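Local coordinates for putative beta-glucosidase (Bifidobacterium adolescentis, PDB 5WAB), which hydrolyses beta-glucosidic linkages as a glycoside hydrolase of family 3, and probably also removes terminal arabinopyranosyl units from ginsenosides, at residues Tyr130-Glu135 / Phe181-His186; Gly109-Arg114 / Leu152-Ala157; Glu135-Val140 / Lys189-Trp194; Gln173-Glu178 / Glu522-Gly527. All coordinates share one frame; numbering follows the deposited sequence.

Contact 1: residues Tyr130-Glu135 / Phe181-His186; sequences YLAGHE and FPAFEH
The imidazole of H134 is clasped on both faces: the ring of H186 lies over one and the phenol ring of Y130, one helical turn earlier, over the other. The two histidines form a face-to-face stack, with centroids 3.8 Å apart and planes inclined by only 13°; H134 NE2 comes within 3.4 Å of H186 CE1. On the far face, Y130 CZ sits near the centre of the H134 ring. At the edge of the H186 ring, near its plane, G133 O approaches CD2 to 3.5 Å. H186 reaches this place because its CG is anti to the backbone N (chi1 177°), which carries the ring across to the other helix. Rotation of H134 is steadied by a bent bond from its ND1 to Y130 O, 3.0 Å long, an acceptor shared with the backbone N of H134. An alanine here would be likely to leave H186 and Y130 without the ring between them, opening a gap, and Y130 O without its side-chain donor. Beside the stack the backbones nearly touch, the CA atoms of G133 and A183 being 3.9 Å apart. A CB at G133 would probably crowd A183 CA and H186 CB, while A132 CB meets A183 CB at 4.0 Å. The short helical segments consequently approach to 7.8 Å and run roughly parallel, at 26°. F605 of strand 601-610 packs on Y130 and H134. Close parallel pairing of this kind is characteristic of neighbouring outer helices in a beta/alpha (TIM-type) barrel, here 129-144 and 182-190, which follow strands 102-106 and 149-155.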
loop_
_atom_site.group_PDB
_atom_site.type_symbol
_atom_site.label_atom_id
_atom_site.label_comp_id
_atom_site.label_asym_id
_atom_site.label_seq_id
_atom_site.Cartn_x
_atom_site.Cartn_y
_atom_site.Cartn_z
ATOM N N TYR A 130 1.449 -9.788 0.961
ATOM C CA TYR A 130 0.463 -10.331 0.026
ATOM C C TYR A 130 -0.607 -9.301 -0.304
ATOM O O TYR A 130 -0.992 -9.138 -1.467
ATOM C CB TYR A 130 -0.189 -11.586 0.605
ATOM C CG TYR A 130 -1.149 -12.278 -0.341
ATOM C CD1 TYR A 130 -2.465 -11.849 -0.459
ATOM C CD2 TYR A 130 -0.758 -13.382 -1.084
ATOM C CE1 TYR A 130 -3.357 -12.477 -1.311
ATOM C CE2 TYR A 130 -1.651 -14.023 -1.935
ATOM C CZ TYR A 130 -2.948 -13.563 -2.047
ATOM O OH TYR A 130 -3.843 -14.186 -2.893
ATOM N N LEU A 131 -1.129 -8.625 0.718
ATOM C CA LEU A 131 -2.167 -7.627 0.497
ATOM C C LEU A 131 -1.655 -6.478 -0.362
ATOM O O LEU A 131 -2.342 -6.029 -1.288
ATOM C CB LEU A 131 -2.671 -7.106 1.841
ATOM C CG LEU A 131 -3.820 -6.099 1.818
ATOM C CD1 LEU A 131 -5.100 -6.743 1.295
ATOM C CD2 LEU A 131 -4.037 -5.492 3.201
ATOM N N ALA A 132 -0.444 -5.994 -0.076
ATOM C CA ALA A 132 0.103 -4.879 -0.845
ATOM C C ALA A 132 0.280 -5.253 -2.314
ATOM O O ALA A 132 -0.040 -4.459 -3.208
ATOM C CB ALA A 132 1.431 -4.427 -0.237
ATOM N N GLY A 133 0.779 -6.459 -2.581
ATOM C CA GLY A 133 1.008 -6.864 -3.958
ATOM C C GLY A 133 -0.285 -7.087 -4.719
ATOM O O GLY A 133 -0.431 -6.647 -5.863
ATOM N N HIS A 134 -1.243 -7.776 -4.095
ATOM C CA HIS A 134 -2.497 -8.078 -4.771
ATOM C C HIS A 134 -3.458 -6.895 -4.823
ATOM O O HIS A 134 -4.461 -6.965 -5.543
ATOM C CB HIS A 134 -3.168 -9.281 -4.110
ATOM C CG HIS A 134 -2.460 -10.575 -4.369
ATOM N ND1 HIS A 134 -1.174 -10.822 -3.938
ATOM C CD2 HIS A 134 -2.851 -11.686 -5.036
ATOM C CE1 HIS A 134 -0.806 -12.030 -4.322
ATOM N NE2 HIS A 134 -1.808 -12.578 -4.987
ATOM N N GLU A 135 -3.171 -5.813 -4.101
ATOM C CA GLU A 135 -3.937 -4.580 -4.242
ATOM C C GLU A 135 -3.291 -3.632 -5.245
ATOM O O GLU A 135 -3.921 -3.232 -6.230
ATOM C CB GLU A 135 -4.082 -3.891 -2.885
ATOM C CG GLU A 135 -5.123 -4.521 -1.992
ATOM C CD GLU A 135 -5.352 -3.717 -0.739
ATOM O OE1 GLU A 135 -4.357 -3.251 -0.146
ATOM O OE2 GLU A 135 -6.527 -3.537 -0.361
ATOM N N PHE A 181 10.121 -8.050 -0.304
ATOM C CA PHE A 181 10.166 -8.362 -1.731
ATOM C C PHE A 181 8.823 -8.804 -2.315
ATOM O O PHE A 181 8.500 -8.377 -3.430
ATOM C CB PHE A 181 11.217 -9.444 -2.014
ATOM C CG PHE A 181 12.630 -8.927 -2.068
ATOM C CD1 PHE A 181 12.894 -7.566 -1.988
ATOM C CD2 PHE A 181 13.700 -9.805 -2.166
ATOM C CE1 PHE A 181 14.198 -7.089 -2.037
ATOM C CE2 PHE A 181 15.006 -9.336 -2.205
ATOM C CZ PHE A 181 15.252 -7.978 -2.142
ATOM N N PRO A 182 8.029 -9.662 -1.641
ATOM C CA PRO A 182 6.899 -10.313 -2.340
ATOM C C PRO A 182 5.932 -9.369 -3.040
ATOM O O PRO A 182 5.379 -9.745 -4.082
ATOM C CB PRO A 182 6.203 -11.092 -1.218
ATOM C CG PRO A 182 7.291 -11.431 -0.300
ATOM C CD PRO A 182 8.182 -10.215 -0.280
ATOM N N ALA A 183 5.684 -8.173 -2.497
ATOM C CA ALA A 183 4.811 -7.226 -3.185
ATOM C C ALA A 183 5.432 -6.760 -4.496
ATOM O O ALA A 183 4.746 -6.679 -5.522
ATOM C CB ALA A 183 4.507 -6.032 -2.280
ATOM N N PHE A 184 6.727 -6.450 -4.482
ATOM C CA PHE A 184 7.425 -6.139 -5.725
ATOM C C PHE A 184 7.416 -7.338 -6.666
ATOM O O PHE A 184 7.137 -7.205 -7.863
ATOM C CB PHE A 184 8.860 -5.699 -5.430
ATOM C CG PHE A 184 8.978 -4.329 -4.796
ATOM C CD1 PHE A 184 8.872 -3.186 -5.574
ATOM C CD2 PHE A 184 9.239 -4.186 -3.436
ATOM C CE1 PHE A 184 9.002 -1.920 -5.011
ATOM C CE2 PHE A 184 9.372 -2.922 -2.865
ATOM C CZ PHE A 184 9.250 -1.784 -3.662
ATOM N N GLU A 185 7.717 -8.526 -6.133
ATOM C CA GLU A 185 7.799 -9.722 -6.963
ATOM C C GLU A 185 6.469 -10.030 -7.645
ATOM O O GLU A 185 6.435 -10.322 -8.846
ATOM C CB GLU A 185 8.266 -10.912 -6.118
ATOM C CG GLU A 185 8.417 -12.211 -6.912
ATOM C CD GLU A 185 8.600 -13.437 -6.027
ATOM O OE1 GLU A 185 8.467 -13.320 -4.789
ATOM O OE2 GLU A 185 8.861 -14.529 -6.579
ATOM N N HIS A 186 5.357 -9.921 -6.911
ATOM C CA HIS A 186 4.058 -10.272 -7.481
ATOM C C HIS A 186 3.656 -9.322 -8.600
ATOM O O HIS A 186 3.101 -9.751 -9.614
ATOM C CB HIS A 186 2.980 -10.279 -6.396
ATOM C CG HIS A 186 1.605 -10.551 -6.925
ATOM N ND1 HIS A 186 1.192 -11.804 -7.321
ATOM C CD2 HIS A 186 0.568 -9.716 -7.171
ATOM C CE1 HIS A 186 -0.052 -11.733 -7.763
ATOM N NE2 HIS A 186 -0.451 -10.477 -7.685
#

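Contact 2: residues Gly109-Arg114 / Leu152-Ala157; sequences GVNIKR and LKHFAA
At the C-terminal end of barrel strand 149-155, where the chain turns a corner at H154, the loop following strand 102-106 brings N111 alongside to brace that corner. N111 CG stands anti to its carbonyl carbon (chi1 -64°), which carries the amide toward H154. N111 ND2 donates to H154 O over 2.8 Å, a nearly straight bond (163°) with the acceptor in the amide plane. The same amide presents OD1 to the edge of the H154 ring, in its plane; the ND1 to OD1 bond is weak at 3.3 Å, and amide and imidazole lie almost coplanar, 5° apart. The strong ND2 bond, helped by the weak one at OD1, probably fixes the amide's rotation. The stronger partner of H154 ND1 is Y124 OH, whereas its NE2 bonds to a glycerol probably picked up in crystallisation, to which K153 NZ makes a weak bond. Before the corner, L152 CD1 packs on both methyls of V110, 3.8 Å from CG1 and from CG2, and G109 CA rests on K153 CB at 3.9 Å. K153 CG lies over one face of the H154 ring, and its ammonium forms a salt bridge with E123. A cis peptide bond precedes A156. A Lys-His pair at the end of a barrel strand, with the histidine bonded to a polyol, is consistent with the sugar-binding pocket of family 3 glycoside hydrolases.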
loop_
_atom_site.group_PDB
_atom_site.type_symbol
_atom_site.label_atom_id
_atom_site.label_comp_id
_atom_site.label_asym_id
_atom_site.label_seq_id
_atom_site.Cartn_x
_atom_site.Cartn_y
_atom_site.Cartn_z
ATOM N N GLY A 109 3.485 3.172 -4.785
ATOM C CA GLY A 109 4.477 2.799 -3.793
ATOM C C GLY A 109 3.964 1.618 -2.990
ATOM O O GLY A 109 2.818 1.616 -2.541
ATOM N N VAL A 110 4.805 0.593 -2.861
ATOM C CA VAL A 110 4.391 -0.660 -2.239
ATOM C C VAL A 110 5.305 -1.043 -1.073
ATOM O O VAL A 110 5.318 -2.195 -0.654
ATOM C CB VAL A 110 4.298 -1.803 -3.272
ATOM C CG1 VAL A 110 3.265 -1.488 -4.320
ATOM C CG2 VAL A 110 5.645 -2.071 -3.933
ATOM N N ASN A 111 6.060 -0.090 -0.531
ATOM C CA ASN A 111 6.931 -0.399 0.596
ATOM C C ASN A 111 6.121 -0.876 1.797
ATOM O O ASN A 111 5.025 -0.381 2.072
ATOM C CB ASN A 111 7.770 0.813 0.989
ATOM C CG ASN A 111 8.730 1.239 -0.100
ATOM O OD1 ASN A 111 8.591 2.314 -0.679
ATOM N ND2 ASN A 111 9.709 0.396 -0.384
ATOM N N ILE A 112 6.663 -1.874 2.492
ATOM C CA ILE A 112 6.013 -2.424 3.672
ATOM C C ILE A 112 5.990 -1.380 4.778
ATOM O O ILE A 112 6.991 -0.697 5.034
ATOM C CB ILE A 112 6.735 -3.700 4.124
ATOM C CG1 ILE A 112 6.600 -4.786 3.056
ATOM C CG2 ILE A 112 6.206 -4.179 5.462
ATOM C CD1 ILE A 112 5.164 -5.137 2.725
ATOM N N LYS A 113 4.836 -1.238 5.432
ATOM C CA LYS A 113 4.709 -0.389 6.615
ATOM C C LYS A 113 5.244 -1.180 7.804
ATOM O O LYS A 113 4.504 -1.799 8.570
ATOM C CB LYS A 113 3.265 0.043 6.811
ATOM C CG LYS A 113 2.715 0.733 5.590
ATOM C CD LYS A 113 1.312 1.262 5.772
ATOM C CE LYS A 113 0.798 1.742 4.422
ATOM N NZ LYS A 113 -0.547 2.374 4.443
ATOM N N ARG A 114 6.575 -1.195 7.916
ATOM C CA ARG A 114 7.230 -1.879 9.024
ATOM C C ARG A 114 6.788 -1.295 10.355
ATOM O O ARG A 114 6.467 -2.030 11.295
ATOM C CB ARG A 114 8.744 -1.785 8.869
ATOM C CG ARG A 114 9.541 -2.138 10.112
ATOM C CD ARG A 114 11.028 -2.053 9.801
ATOM N NE ARG A 114 11.874 -2.521 10.892
ATOM C CZ ARG A 114 12.633 -1.723 11.633
ATOM N NH1 ARG A 114 12.658 -0.422 11.388
ATOM N NH2 ARG A 114 13.374 -2.223 12.614
ATOM N N LEU A 152 6.651 1.294 -10.315
ATOM C CA LEU A 152 6.677 0.589 -9.040
ATOM C C LEU A 152 7.803 1.145 -8.183
ATOM O O LEU A 152 8.973 1.063 -8.560
ATOM C CB LEU A 152 6.869 -0.907 -9.288
ATOM C CG LEU A 152 6.580 -1.868 -8.137
ATOM C CD1 LEU A 152 5.158 -1.670 -7.644
ATOM C CD2 LEU A 152 6.803 -3.303 -8.598
ATOM N N LYS A 153 7.450 1.734 -7.042
ATOM C CA LYS A 153 8.272 2.771 -6.429
ATOM C C LYS A 153 9.005 2.294 -5.182
ATOM O O LYS A 153 8.421 1.641 -4.307
ATOM C CB LYS A 153 7.411 3.994 -6.092
ATOM C CG LYS A 153 8.022 5.291 -6.573
ATOM C CD LYS A 153 7.011 6.428 -6.600
ATOM C CE LYS A 153 6.529 6.815 -5.229
ATOM N NZ LYS A 153 5.728 8.065 -5.309
ATOM N N HIS A 154 10.292 2.665 -5.122
ATOM C CA HIS A 154 11.205 2.560 -3.983
ATOM C C HIS A 154 11.593 1.121 -3.688
ATOM O O HIS A 154 11.343 0.601 -2.597
ATOM C CB HIS A 154 10.614 3.239 -2.754
ATOM C CG HIS A 154 10.109 4.615 -3.031
ATOM N ND1 HIS A 154 9.053 5.173 -2.345
ATOM C CD2 HIS A 154 10.502 5.540 -3.939
ATOM C CE1 HIS A 154 8.824 6.388 -2.811
ATOM N NE2 HIS A 154 9.687 6.634 -3.782
ATOM N N PHE A 155 12.273 0.514 -4.645
ATOM C CA PHE A 155 12.744 -0.860 -4.568
ATOM C C PHE A 155 14.200 -0.834 -4.096
ATOM O O PHE A 155 15.084 -0.383 -4.830
ATOM C CB PHE A 155 12.589 -1.508 -5.944
ATOM C CG PHE A 155 12.976 -2.957 -6.010
ATOM C CD1 PHE A 155 12.237 -3.920 -5.343
ATOM C CD2 PHE A 155 14.033 -3.361 -6.810
ATOM C CE1 PHE A 155 12.581 -5.256 -5.427
ATOM C CE2 PHE A 155 14.377 -4.697 -6.905
ATOM C CZ PHE A 155 13.652 -5.645 -6.216
ATOM N N ALA A 156 14.455 -1.285 -2.867
ATOM C CA ALA A 156 13.432 -1.775 -1.946
ATOM C C ALA A 156 13.749 -1.375 -0.509
ATOM O O ALA A 156 14.781 -0.744 -0.236
ATOM C CB ALA A 156 13.305 -3.292 -2.045
ATOM N N ALA A 157 12.840 -1.746 0.398
ATOM C CA ALA A 157 13.029 -1.599 1.845
ATOM C C ALA A 157 13.214 -0.137 2.246
ATOM O O ALA A 157 14.120 0.214 3.006
ATOM C CB ALA A 157 14.200 -2.456 2.329
#

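Contact 3: residues Glu135-Val140 / Lys189-Trp194; sequences EAVGIV and KTAQPW
V140 supplies the bump of this contact and the chain leaving helix 182-190 supplies the hollow. Its CG1 methyl lodges between A191 and P193, 3.7 Å from A191 CB, 3.9 Å from P193 CA and 4.0 Å from P193 CG. The branch points there because CG1 is anti to the backbone N (chi1 175°). Shape is matched in the other sense too: the A191 methyl enters the notch between V137 and V140, one turn apart on helix 129-144, with V137 CG2 at 4.1 Å from A191 CB. At the outer margin V137 CG2 also approaches T190 CG2, loosely, at 4.4 Å. No hydrogen bond joins the two segments; the contact is apolar, between methyls, the P193 ring and P193 CA, over a modest 193 Å² summed from both sides. The backbones need not come close for this, the nearest CA pair, V140 and P193, being 6.1 Å apart. The helix is kinked here, G138 N bonding back to E135 O and I139 N to A136 O. I187 continues the apolar patch, touching A136, V137, V140 and P193, while T150 and L152 of strand 149-155 pack on P193. Polar anchoring comes from Q144, farther along helix 129-144, which bonds Q192 O and W194 N. A191 is the first residue past the helical conformation, and the chain then passes into strand 195-198. The contact thus packs the turn from helix 182-190 to strand 195-198 against the neighbouring helix 129-144, an element of the beta/alpha barrel at the N-terminal ends of its strands.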
loop_
_atom_site.group_PDB
_atom_site.type_symbol
_atom_site.label_atom_id
_atom_site.label_comp_id
_atom_site.label_asym_id
_atom_site.label_seq_id
_atom_site.Cartn_x
_atom_site.Cartn_y
_atom_site.Cartn_z
ATOM N N GLU A 135 -3.171 -5.813 -4.101
ATOM C CA GLU A 135 -3.937 -4.580 -4.242
ATOM C C GLU A 135 -3.291 -3.632 -5.245
ATOM O O GLU A 135 -3.921 -3.232 -6.230
ATOM C CB GLU A 135 -4.082 -3.891 -2.885
ATOM C CG GLU A 135 -5.123 -4.521 -1.992
ATOM C CD GLU A 135 -5.352 -3.717 -0.739
ATOM O OE1 GLU A 135 -4.357 -3.251 -0.146
ATOM O OE2 GLU A 135 -6.527 -3.537 -0.361
ATOM N N ALA A 136 -2.028 -3.273 -5.010
ATOM C CA ALA A 136 -1.391 -2.245 -5.823
ATOM C C ALA A 136 -1.189 -2.672 -7.270
ATOM O O ALA A 136 -0.962 -1.807 -8.125
ATOM C CB ALA A 136 -0.054 -1.848 -5.204
ATOM N N VAL A 137 -1.285 -3.972 -7.566
ATOM C CA VAL A 137 -1.163 -4.433 -8.948
ATOM C C VAL A 137 -2.256 -3.825 -9.814
ATOM O O VAL A 137 -2.080 -3.668 -11.027
ATOM C CB VAL A 137 -1.189 -5.974 -9.003
ATOM C CG1 VAL A 137 -2.544 -6.501 -8.544
ATOM C CG2 VAL A 137 -0.854 -6.489 -10.410
ATOM N N GLY A 138 -3.395 -3.465 -9.212
ATOM C CA GLY A 138 -4.453 -2.830 -9.974
ATOM C C GLY A 138 -4.031 -1.507 -10.579
ATOM O O GLY A 138 -4.488 -1.146 -11.669
ATOM N N ILE A 139 -3.151 -0.772 -9.896
ATOM C CA ILE A 139 -2.650 0.487 -10.441
ATOM C C ILE A 139 -1.789 0.229 -11.672
ATOM O O ILE A 139 -1.938 0.896 -12.702
ATOM C CB ILE A 139 -1.880 1.278 -9.368
ATOM C CG1 ILE A 139 -2.816 1.668 -8.226
ATOM C CG2 ILE A 139 -1.268 2.528 -9.960
ATOM C CD1 ILE A 139 -3.954 2.573 -8.657
ATOM N N VAL A 140 -0.866 -0.732 -11.579
ATOM C CA VAL A 140 0.027 -1.034 -12.700
ATOM C C VAL A 140 -0.763 -1.555 -13.894
ATOM O O VAL A 140 -0.633 -1.051 -15.017
ATOM C CB VAL A 140 1.109 -2.040 -12.265
ATOM C CG1 VAL A 140 1.956 -2.448 -13.450
ATOM C CG2 VAL A 140 1.978 -1.447 -11.155
ATOM N N LYS A 189 5.809 -9.998 -11.731
ATOM C CA LYS A 189 5.466 -11.228 -12.431
ATOM C C LYS A 189 4.038 -11.199 -12.972
ATOM O O LYS A 189 3.778 -11.726 -14.059
ATOM C CB LYS A 189 5.674 -12.429 -11.511
ATOM C CG LYS A 189 7.134 -12.744 -11.263
ATOM C CD LYS A 189 7.289 -13.884 -10.286
ATOM C CE LYS A 189 8.739 -14.290 -10.154
ATOM N NZ LYS A 189 8.945 -15.280 -9.059
ATOM N N THR A 190 3.094 -10.598 -12.244
ATOM C CA THR A 190 1.705 -10.634 -12.698
ATOM C C THR A 190 1.456 -9.565 -13.746
ATOM O O THR A 190 0.951 -9.854 -14.836
ATOM C CB THR A 190 0.746 -10.478 -11.526
ATOM O OG1 THR A 190 1.001 -11.530 -10.592
ATOM C CG2 THR A 190 -0.710 -10.558 -12.015
ATOM N N ALA A 191 1.790 -8.326 -13.430
ATOM C CA ALA A 191 1.792 -7.312 -14.455
ATOM C C ALA A 191 3.253 -7.198 -14.862
ATOM O O ALA A 191 4.033 -8.122 -14.628
ATOM C CB ALA A 191 1.188 -6.005 -13.930
ATOM N N GLN A 192 3.647 -6.083 -15.401
ATOM C CA GLN A 192 5.035 -5.936 -15.802
ATOM C C GLN A 192 5.236 -4.440 -15.897
ATOM O O GLN A 192 5.061 -3.854 -16.975
ATOM C CB GLN A 192 5.353 -6.640 -17.128
ATOM C CG GLN A 192 5.734 -8.127 -17.018
ATOM C CD GLN A 192 7.183 -8.350 -16.564
ATOM O OE1 GLN A 192 8.008 -7.431 -16.583
ATOM N NE2 GLN A 192 7.493 -9.580 -16.154
ATOM N N PRO A 193 5.568 -3.786 -14.789
ATOM C CA PRO A 193 5.637 -2.326 -14.812
ATOM C C PRO A 193 6.716 -1.881 -15.781
ATOM O O PRO A 193 7.832 -2.405 -15.782
ATOM C CB PRO A 193 5.978 -1.961 -13.363
ATOM C CG PRO A 193 5.754 -3.216 -12.566
ATOM C CD PRO A 193 6.004 -4.345 -13.502
ATOM N N TRP A 194 6.370 -0.917 -16.626
ATOM C CA TRP A 194 7.338 -0.481 -17.616
ATOM C C TRP A 194 8.517 0.239 -16.972
ATOM O O TRP A 194 9.559 0.394 -17.618
ATOM C CB TRP A 194 6.631 0.382 -18.675
ATOM C CG TRP A 194 5.541 -0.384 -19.407
ATOM C CD1 TRP A 194 5.323 -1.737 -19.369
ATOM C CD2 TRP A 194 4.534 0.152 -20.281
ATOM N NE1 TRP A 194 4.246 -2.072 -20.155
ATOM C CE2 TRP A 194 3.745 -0.933 -20.729
ATOM C CE3 TRP A 194 4.224 1.440 -20.731
ATOM C CZ2 TRP A 194 2.669 -0.765 -21.603
ATOM C CZ3 TRP A 194 3.163 1.603 -21.597
ATOM C CH2 TRP A 194 2.394 0.508 -22.021
#

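Contact 4: residues Gln173-Glu178 / Glu522-Gly527; sequences QRALRE and EGVFVG
E178 OE2 is gripped by two nitrogens of R174 while both residues lean on V524 across the contact. In a salt bridge, R174 NE lies 3.1 Å and R174 NH2 3.3 Å from E178 OE2, side-on and from the same face of the carboxylate; the arginine chain bends at chi3 (68°) to bring them there. OE2 also accepts from W630 N, and R174 NH2 has a further acceptor in A596 O. V524 presses into the resulting cradle: its CG1 lies over a guanidinium face, 3.8 Å from A175 CA and 4.0 Å from E178 OE1, and its CG2 touches R174 NH2 at 3.9 Å. G523 O rests on A175 CB at 3.8 Å. A type II' turn from E522 to F525, with G523 at positive phi, thrusts V524 forward. A leucine in place of E178 would probably leave R174 NE and W630 N without their acceptor and the guanidinium less firmly held, with A596 O as a remaining acceptor. In the fold, helix 173-180 of the N-terminal domain lies between this C-terminal-domain turn, ahead of helix 528-531, and helix 212-222, whose W213 packs on L176, with strand 628-631 meeting R174 and E178.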
loop_
_atom_site.group_PDB
_atom_site.type_symbol
_atom_site.label_atom_id
_atom_site.label_comp_id
_atom_site.label_asym_id
_atom_site.label_seq_id
_atom_site.Cartn_x
_atom_site.Cartn_y
_atom_site.Cartn_z
ATOM N N GLN A 173 18.130 -12.187 4.944
ATOM C CA GLN A 173 17.620 -12.645 3.655
ATOM C C GLN A 173 16.173 -13.113 3.751
ATOM O O GLN A 173 15.351 -12.762 2.897
ATOM C CB GLN A 173 18.517 -13.746 3.096
ATOM C CG GLN A 173 19.830 -13.190 2.579
ATOM C CD GLN A 173 19.612 -12.108 1.534
ATOM O OE1 GLN A 173 20.027 -10.963 1.711
ATOM N NE2 GLN A 173 18.967 -12.473 0.428
ATOM N N ARG A 174 15.835 -13.882 4.791
ATOM C CA ARG A 174 14.447 -14.308 4.970
ATOM C C ARG A 174 13.501 -13.117 5.006
ATOM O O ARG A 174 12.461 -13.117 4.337
ATOM C CB ARG A 174 14.293 -15.132 6.247
ATOM C CG ARG A 174 14.530 -16.610 6.076
ATOM C CD ARG A 174 13.957 -17.386 7.251
ATOM N NE ARG A 174 12.495 -17.354 7.307
ATOM C CZ ARG A 174 11.784 -17.607 8.406
ATOM N NH1 ARG A 174 12.398 -17.904 9.543
ATOM N NH2 ARG A 174 10.458 -17.557 8.377
ATOM N N ALA A 175 13.837 -12.093 5.792
ATOM C CA ALA A 175 12.945 -10.946 5.907
ATOM C C ALA A 175 12.829 -10.207 4.580
ATOM O O ALA A 175 11.736 -9.763 4.207
ATOM C CB ALA A 175 13.423 -10.015 7.023
ATOM N N LEU A 176 13.936 -10.090 3.841
ATOM C CA LEU A 176 13.879 -9.504 2.504
ATOM C C LEU A 176 12.985 -10.331 1.586
ATOM O O LEU A 176 12.106 -9.791 0.903
ATOM C CB LEU A 176 15.288 -9.392 1.920
ATOM C CG LEU A 176 16.152 -8.203 2.334
ATOM C CD1 LEU A 176 17.544 -8.386 1.806
ATOM C CD2 LEU A 176 15.557 -6.894 1.827
ATOM N N ARG A 177 13.184 -11.652 1.572
ATOM C CA ARG A 177 12.454 -12.511 0.645
ATOM C C ARG A 177 10.979 -12.635 1.013
ATOM O O ARG A 177 10.127 -12.742 0.125
ATOM C CB ARG A 177 13.100 -13.894 0.602
ATOM C CG ARG A 177 14.505 -13.913 0.040
ATOM C CD ARG A 177 14.482 -13.683 -1.444
ATOM N NE ARG A 177 15.801 -13.868 -2.038
ATOM C CZ ARG A 177 16.027 -13.893 -3.345
ATOM N NH1 ARG A 177 15.017 -13.747 -4.193
ATOM N NH2 ARG A 177 17.259 -14.074 -3.804
ATOM N N GLU A 178 10.648 -12.641 2.306
ATOM C CA GLU A 178 9.272 -12.902 2.715
ATOM C C GLU A 178 8.464 -11.645 3.009
ATOM O O GLU A 178 7.232 -11.681 2.900
ATOM C CB GLU A 178 9.233 -13.812 3.949
ATOM C CG GLU A 178 9.834 -15.195 3.746
ATOM C CD GLU A 178 9.518 -16.141 4.889
ATOM O OE1 GLU A 178 8.492 -15.927 5.568
ATOM O OE2 GLU A 178 10.306 -17.083 5.122
ATOM N N GLU A 522 13.556 -7.561 14.101
ATOM C CA GLU A 522 12.325 -8.330 14.242
ATOM C C GLU A 522 12.181 -9.408 13.175
ATOM O O GLU A 522 11.337 -10.298 13.332
ATOM C CB GLU A 522 11.118 -7.389 14.210
ATOM C CG GLU A 522 10.834 -6.774 12.847
ATOM C CD GLU A 522 11.717 -5.581 12.543
ATOM O OE1 GLU A 522 12.436 -5.117 13.457
ATOM O OE2 GLU A 522 11.692 -5.108 11.389
ATOM N N GLY A 523 12.981 -9.348 12.110
ATOM C CA GLY A 523 12.957 -10.390 11.090
ATOM C C GLY A 523 11.646 -10.400 10.336
ATOM O O GLY A 523 11.140 -9.351 9.923
ATOM N N VAL A 524 11.059 -11.586 10.169
ATOM C CA VAL A 524 9.790 -11.655 9.447
ATOM C C VAL A 524 8.604 -11.297 10.324
ATOM O O VAL A 524 7.483 -11.198 9.812
ATOM C CB VAL A 524 9.549 -13.040 8.813
ATOM C CG1 VAL A 524 10.626 -13.343 7.761
ATOM C CG2 VAL A 524 9.494 -14.128 9.879
ATOM N N PHE A 525 8.817 -11.070 11.625
ATOM C CA PHE A 525 7.716 -10.816 12.557
ATOM C C PHE A 525 7.400 -9.324 12.573
ATOM O O PHE A 525 7.751 -8.578 13.488
ATOM C CB PHE A 525 8.049 -11.360 13.942
ATOM C CG PHE A 525 8.178 -12.857 13.977
ATOM C CD1 PHE A 525 7.050 -13.659 14.097
ATOM C CD2 PHE A 525 9.417 -13.468 13.849
ATOM C CE1 PHE A 525 7.161 -15.042 14.117
ATOM C CE2 PHE A 525 9.534 -14.851 13.870
ATOM C CZ PHE A 525 8.408 -15.637 14.003
ATOM N N VAL A 526 6.694 -8.897 11.531
ATOM C CA VAL A 526 6.307 -7.508 11.327
ATOM C C VAL A 526 4.797 -7.409 11.472
ATOM O O VAL A 526 4.059 -8.216 10.890
ATOM C CB VAL A 526 6.762 -7.007 9.946
ATOM C CG1 VAL A 526 6.270 -5.591 9.703
ATOM C CG2 VAL A 526 8.279 -7.079 9.841
ATOM N N GLY A 527 4.342 -6.430 12.249
ATOM C CA GLY A 527 2.911 -6.207 12.373
ATOM C C GLY A 527 2.212 -7.388 13.014
ATOM O O GLY A 527 2.700 -7.981 13.984
#

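Contact 3 continues contact 1 along helix 129-144, meeting the end of helix 182-190 and the turn after it; they share E135, and their centres are 9 Å apart. Contact 2 lies against both from the strand side, F184 CE1 of contact 1 standing 3.5 Å from V110 CG2 and A136 CB of contact 3 equally far from V110 CG1. Contact 4 is tied to contact 2 by the 2.6 Å salt bridge from R114 NE to E522 OE2, and also packs on contact 1 through P182 CG, 3.2 Å from R177 O. The H154 side chain lies about 3 Å (nearest atoms) from a glycerol, probably from crystallisation, which is consistent with the sugar pocket. Contact 3 stands farthest from contact 4, centres 23 Å apart.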